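Local coordinates for 2-oxoglutarate dehydrogenase E3 component (Thermus thermophilus, PDB 2YQU), which probably oxidises the dihydrolipoyl groups of 2-oxo acid dehydrogenase complexes with NAD(+), using bound FAD and a redox-active disulfide, at residues V388-V400 with A414-L427. Residues are numbered along the deposited sequence; the frame is centred on the assembly and turned at random.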
loop_
_atom_site.group_PDB
_atom_site.type_symbol
_atom_site.label_atom_id
_atom_site.label_comp_id
_atom_site.label_asym_id
_atom_site.label_seq_id
_atom_site.Cartn_x
_atom_site.Cartn_y
_atom_site.Cartn_z
ATOM N N VAL A 388 9.415 2.231 -13.840
ATOM C CA VAL A 388 8.395 1.884 -14.819
ATOM C C VAL A 388 9.045 1.731 -16.197
ATOM O O VAL A 388 9.796 2.593 -16.641
ATOM C CB VAL A 388 7.280 2.949 -14.868
ATOM C CG1 VAL A 388 6.308 2.692 -16.039
ATOM C CG2 VAL A 388 6.532 3.003 -13.538
ATOM N N LEU A 389 8.753 0.620 -16.860
ATOM C CA LEU A 389 9.217 0.374 -18.219
ATOM C C LEU A 389 8.028 0.557 -19.151
ATOM O O LEU A 389 7.012 -0.079 -18.960
ATOM C CB LEU A 389 9.768 -1.044 -18.332
ATOM C CG LEU A 389 10.808 -1.407 -17.267
ATOM C CD1 LEU A 389 11.329 -2.807 -17.463
ATOM C CD2 LEU A 389 11.950 -0.402 -17.282
ATOM N N ALA A 390 8.144 1.437 -20.139
ATOM C CA ALA A 390 7.041 1.689 -21.072
ATOM C C ALA A 390 7.496 1.567 -22.522
ATOM O O ALA A 390 8.629 1.897 -22.854
ATOM C CB ALA A 390 6.459 3.062 -20.829
ATOM N N HIS A 391 6.605 1.112 -23.393
ATOM C CA HIS A 391 6.952 0.924 -24.790
ATOM C C HIS A 391 7.340 2.274 -25.402
ATOM O O HIS A 391 6.656 3.272 -25.197
ATOM C CB HIS A 391 5.785 0.293 -25.547
ATOM C CG HIS A 391 6.181 -0.319 -26.849
ATOM N ND1 HIS A 391 6.398 0.432 -27.983
ATOM C CD2 HIS A 391 6.428 -1.605 -27.195
ATOM C CE1 HIS A 391 6.749 -0.365 -28.977
ATOM N NE2 HIS A 391 6.773 -1.607 -28.525
ATOM N N ALA A 392 8.437 2.292 -26.151
ATOM C CA ALA A 392 8.992 3.529 -26.708
ATOM C C ALA A 392 8.051 4.219 -27.688
ATOM O O ALA A 392 8.063 5.441 -27.814
ATOM C CB ALA A 392 10.325 3.240 -27.375
ATOM N N LYS A 393 7.224 3.442 -28.370
ATOM C CA LYS A 393 6.323 3.985 -29.375
ATOM C C LYS A 393 4.906 4.214 -28.848
ATOM O O LYS A 393 4.337 5.277 -29.083
ATOM C CB LYS A 393 6.288 3.066 -30.593
ATOM C CG LYS A 393 5.520 3.640 -31.773
ATOM C CD LYS A 393 5.647 2.745 -33.004
ATOM C CE LYS A 393 5.105 3.424 -34.259
ATOM N NZ LYS A 393 3.989 2.633 -34.851
ATOM N N THR A 394 4.333 3.223 -28.152
ATOM C CA THR A 394 2.922 3.284 -27.731
ATOM C C THR A 394 2.704 3.836 -26.320
ATOM O O THR A 394 1.572 4.131 -25.940
ATOM C CB THR A 394 2.269 1.887 -27.787
ATOM O OG1 THR A 394 2.915 1.011 -26.848
ATOM C CG2 THR A 394 2.473 1.219 -29.149
ATOM N N ASP A 395 3.785 3.948 -25.553
ATOM C CA ASP A 395 3.740 4.323 -24.140
ATOM C C ASP A 395 3.046 3.293 -23.235
ATOM O O ASP A 395 2.788 3.565 -22.062
ATOM C CB ASP A 395 3.091 5.702 -23.962
ATOM C CG ASP A 395 3.422 6.321 -22.624
ATOM O OD1 ASP A 395 2.500 6.865 -21.972
ATOM O OD2 ASP A 395 4.578 6.290 -22.147
ATOM N N ARG A 396 2.781 2.109 -23.768
ATOM C CA ARG A 396 2.146 1.045 -23.003
ATOM C C ARG A 396 3.091 0.597 -21.880
ATOM O O ARG A 396 4.275 0.365 -22.112
ATOM C CB ARG A 396 1.787 -0.112 -23.949
ATOM C CG ARG A 396 1.324 -1.396 -23.280
ATOM C CD ARG A 396 -0.163 -1.467 -22.985
ATOM N NE ARG A 396 -0.532 -2.834 -22.628
ATOM C CZ ARG A 396 -0.993 -3.751 -23.477
ATOM N NH1 ARG A 396 -1.167 -3.475 -24.769
ATOM N NH2 ARG A 396 -1.290 -4.966 -23.025
ATOM N N ILE A 397 2.579 0.498 -20.657
ATOM C CA ILE A 397 3.392 -0.013 -19.552
ATOM C C ILE A 397 3.724 -1.479 -19.836
ATOM O O ILE A 397 2.829 -2.291 -20.080
ATOM C CB ILE A 397 2.691 0.130 -18.191
ATOM C CG1 ILE A 397 2.462 1.611 -17.851
ATOM C CG2 ILE A 397 3.526 -0.540 -17.091
ATOM C CD1 ILE A 397 1.467 1.818 -16.745
ATOM N N LEU A 398 5.015 -1.791 -19.821
ATOM C CA LEU A 398 5.494 -3.154 -20.060
ATOM C C LEU A 398 5.879 -3.875 -18.777
ATOM O O LEU A 398 5.793 -5.103 -18.716
ATOM C CB LEU A 398 6.683 -3.131 -21.019
ATOM C CG LEU A 398 6.383 -2.572 -22.411
ATOM C CD1 LEU A 398 7.668 -2.360 -23.175
ATOM C CD2 LEU A 398 5.446 -3.492 -23.166
ATOM N N GLY A 399 6.297 -3.124 -17.765
ATOM C CA GLY A 399 6.667 -3.691 -16.482
ATOM C C GLY A 399 6.916 -2.636 -15.416
ATOM O O GLY A 399 7.218 -1.497 -15.733
ATOM N N VAL A 400 6.757 -3.019 -14.153
ATOM C CA VAL A 400 7.047 -2.144 -13.027
ATOM C C VAL A 400 7.823 -2.936 -11.978
ATOM O O VAL A 400 7.524 -4.094 -11.697
ATOM C CB VAL A 400 5.757 -1.525 -12.414
ATOM C CG1 VAL A 400 6.111 -0.484 -11.342
ATOM C CG2 VAL A 400 4.886 -0.904 -13.507
ATOM N N ALA A 414 0.299 -0.917 -9.736
ATOM C CA ALA A 414 1.027 -1.163 -10.977
ATOM C C ALA A 414 0.498 -2.395 -11.693
ATOM O O ALA A 414 0.354 -2.402 -12.921
ATOM C CB ALA A 414 2.513 -1.329 -10.696
ATOM N N ALA A 415 0.202 -3.425 -10.913
ATOM C CA ALA A 415 -0.370 -4.649 -11.443
ATOM C C ALA A 415 -1.735 -4.359 -12.070
ATOM O O ALA A 415 -2.024 -4.845 -13.171
ATOM C CB ALA A 415 -0.465 -5.704 -10.357
ATOM N N LEU A 416 -2.548 -3.549 -11.387
ATOM C CA LEU A 416 -3.839 -3.125 -11.923
ATOM C C LEU A 416 -3.657 -2.362 -13.211
ATOM O O LEU A 416 -4.366 -2.618 -14.175
ATOM C CB LEU A 416 -4.626 -2.267 -10.937
ATOM C CG LEU A 416 -6.075 -1.960 -11.355
ATOM C CD1 LEU A 416 -6.896 -3.239 -11.439
ATOM C CD2 LEU A 416 -6.727 -0.971 -10.410
ATOM N N ALA A 417 -2.708 -1.429 -13.230
ATOM C CA ALA A 417 -2.454 -0.656 -14.438
ATOM C C ALA A 417 -2.100 -1.572 -15.620
ATOM O O ALA A 417 -2.619 -1.391 -16.728
ATOM C CB ALA A 417 -1.377 0.381 -14.192
ATOM N N LEU A 418 -1.265 -2.579 -15.371
ATOM C CA LEU A 418 -0.907 -3.571 -16.395
ATOM C C LEU A 418 -2.117 -4.380 -16.866
ATOM O O LEU A 418 -2.273 -4.618 -18.069
ATOM C CB LEU A 418 0.182 -4.509 -15.871
ATOM C CG LEU A 418 1.572 -3.922 -16.118
ATOM C CD1 LEU A 418 2.581 -4.384 -15.092
ATOM C CD2 LEU A 418 2.042 -4.278 -17.522
ATOM N N PHE A 419 -2.967 -4.776 -15.921
ATOM C CA PHE A 419 -4.216 -5.487 -16.216
ATOM C C PHE A 419 -5.127 -4.634 -17.096
ATOM O O PHE A 419 -5.789 -5.156 -17.980
ATOM C CB PHE A 419 -4.949 -5.867 -14.919
ATOM C CG PHE A 419 -6.116 -6.791 -15.121
ATOM C CD1 PHE A 419 -5.917 -8.084 -15.581
ATOM C CD2 PHE A 419 -7.414 -6.377 -14.832
ATOM C CE1 PHE A 419 -6.985 -8.947 -15.751
ATOM C CE2 PHE A 419 -8.488 -7.243 -15.007
ATOM C CZ PHE A 419 -8.268 -8.524 -15.474
ATOM N N PHE A 420 -5.111 -3.318 -16.869
ATOM C CA PHE A 420 -5.909 -2.366 -17.650
ATOM C C PHE A 420 -5.213 -1.941 -18.947
ATOM O O PHE A 420 -5.740 -1.094 -19.669
ATOM C CB PHE A 420 -6.191 -1.098 -16.826
ATOM C CG PHE A 420 -7.223 -1.267 -15.733
ATOM C CD1 PHE A 420 -7.932 -2.451 -15.572
ATOM C CD2 PHE A 420 -7.484 -0.221 -14.866
ATOM C CE1 PHE A 420 -8.870 -2.582 -14.578
ATOM C CE2 PHE A 420 -8.421 -0.357 -13.862
ATOM C CZ PHE A 420 -9.112 -1.540 -13.719
ATOM N N LYS A 421 -4.035 -2.505 -19.229
ATOM C CA LYS A 421 -3.259 -2.187 -20.436
ATOM C C LYS A 421 -2.971 -0.688 -20.507
ATOM O O LYS A 421 -3.003 -0.072 -21.579
ATOM C CB LYS A 421 -3.977 -2.686 -21.699
ATOM C CG LYS A 421 -4.334 -4.175 -21.630
ATOM C CD LYS A 421 -4.746 -4.740 -22.986
ATOM C CE LYS A 421 -4.651 -6.265 -23.018
ATOM N NZ LYS A 421 -5.551 -6.920 -22.034
ATOM N N ALA A 422 -2.658 -0.135 -19.341
ATOM C CA ALA A 422 -2.475 1.303 -19.158
ATOM C C ALA A 422 -1.215 1.780 -19.827
ATOM O O ALA A 422 -0.246 1.036 -19.948
ATOM C CB ALA A 422 -2.397 1.637 -17.678
ATOM N N SER A 423 -1.234 3.049 -20.214
ATOM C CA SER A 423 -0.036 3.753 -20.612
ATOM C C SER A 423 0.624 4.357 -19.374
ATOM O O SER A 423 -0.029 4.540 -18.338
ATOM C CB SER A 423 -0.377 4.857 -21.609
ATOM O OG SER A 423 -1.185 5.852 -21.014
ATOM N N ALA A 424 1.912 4.662 -19.487
ATOM C CA ALA A 424 2.664 5.313 -18.414
ATOM C C ALA A 424 2.060 6.686 -18.117
ATOM O O ALA A 424 1.942 7.078 -16.959
ATOM C CB ALA A 424 4.136 5.452 -18.798
ATOM N N GLU A 425 1.670 7.396 -19.180
ATOM C CA GLU A 425 0.978 8.677 -19.068
ATOM C C GLU A 425 -0.286 8.571 -18.217
ATOM O O GLU A 425 -0.510 9.400 -17.357
ATOM C CB GLU A 425 0.608 9.245 -20.446
ATOM C CG GLU A 425 0.019 10.656 -20.385
ATOM C CD GLU A 425 -0.523 11.146 -21.719
ATOM O OE1 GLU A 425 -1.433 12.001 -21.711
ATOM O OE2 GLU A 425 -0.067 10.679 -22.778
ATOM N N ASP A 426 -1.111 7.557 -18.452
ATOM C CA ASP A 426 -2.365 7.442 -17.713
ATOM C C ASP A 426 -2.139 7.115 -16.244
ATOM O O ASP A 426 -2.849 7.637 -15.390
ATOM C CB ASP A 426 -3.311 6.441 -18.366
ATOM C CG ASP A 426 -3.985 7.012 -19.609
ATOM O OD1 ASP A 426 -4.335 6.222 -20.494
ATOM O OD2 ASP A 426 -4.193 8.236 -19.799
ATOM N N LEU A 427 -1.157 6.266 -15.948
ATOM C CA LEU A 427 -0.800 5.991 -14.556
ATOM C C LEU A 427 -0.286 7.265 -13.890
ATOM O O LEU A 427 -0.644 7.567 -12.760
ATOM C CB LEU A 427 0.240 4.872 -14.474
ATOM C CG LEU A 427 0.718 4.453 -13.083
ATOM C CD1 LEU A 427 -0.454 4.084 -12.182
ATOM C CD2 LEU A 427 1.681 3.299 -13.216
HETATM O O HOH W 1 0.915 8.275 -23.615
HETATM O O HOH W 2 0.060 -1.836 -19.835
#
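Carboxylate oxygen OD1 of D395 is gripped by two donors: the backbone N of E425 at 3.0 Å, and water 1, which also donates to OE2 of E425, whose OE1 is salt-bridged to R429. The water bridges two carboxylates, OD1 and OE2 being 4.7 Å apart, and would probably ease any repulsion between them. D395 lies in the turn joining strands 385-391 and 397-404 of the dimerisation domain's antiparallel sheet, which it pins to the N-terminus of helix 424-429. The first torsion (chi1 -161°) sets CG opposite the backbone N, which carries the carboxylate to that helix's first turn, and E425 N meets OD1 on the syn side, 18° out of the carboxylate plane. D395 O takes A424 N at 2.9 Å. Aspartate suits the place because the helix N-terminus and OD2's salt bridge to K364 would probably stabilise its charge; replacing it by alanine is likely to leave E425 N and K364 without their anionic partner. S423, the N-cap, accepts from D426 N through OG, while its backbone bridges that of R396. Beside it, I397 N donates to A422 O at 3.0 Å. Small alanines let sheet and helices come close, and branched I397 fills the angle between them: CD1 lies 3.8 Å from CD2 of L427 and touches A417 and A422, while CG2 meets CG of L418 at 4.0 Å. Further along the strand, V400 straddles CB of A414. Just past helix 407-419, the F420 ring meets F420 of the second subunit. K421 ends this helix in a Schellman motif; its chain lies alongside R396, with CB over one guanidinium face near the rim, 3.4 Å above the plane, and water 2 weakly accepts from NE of R396 at the edge.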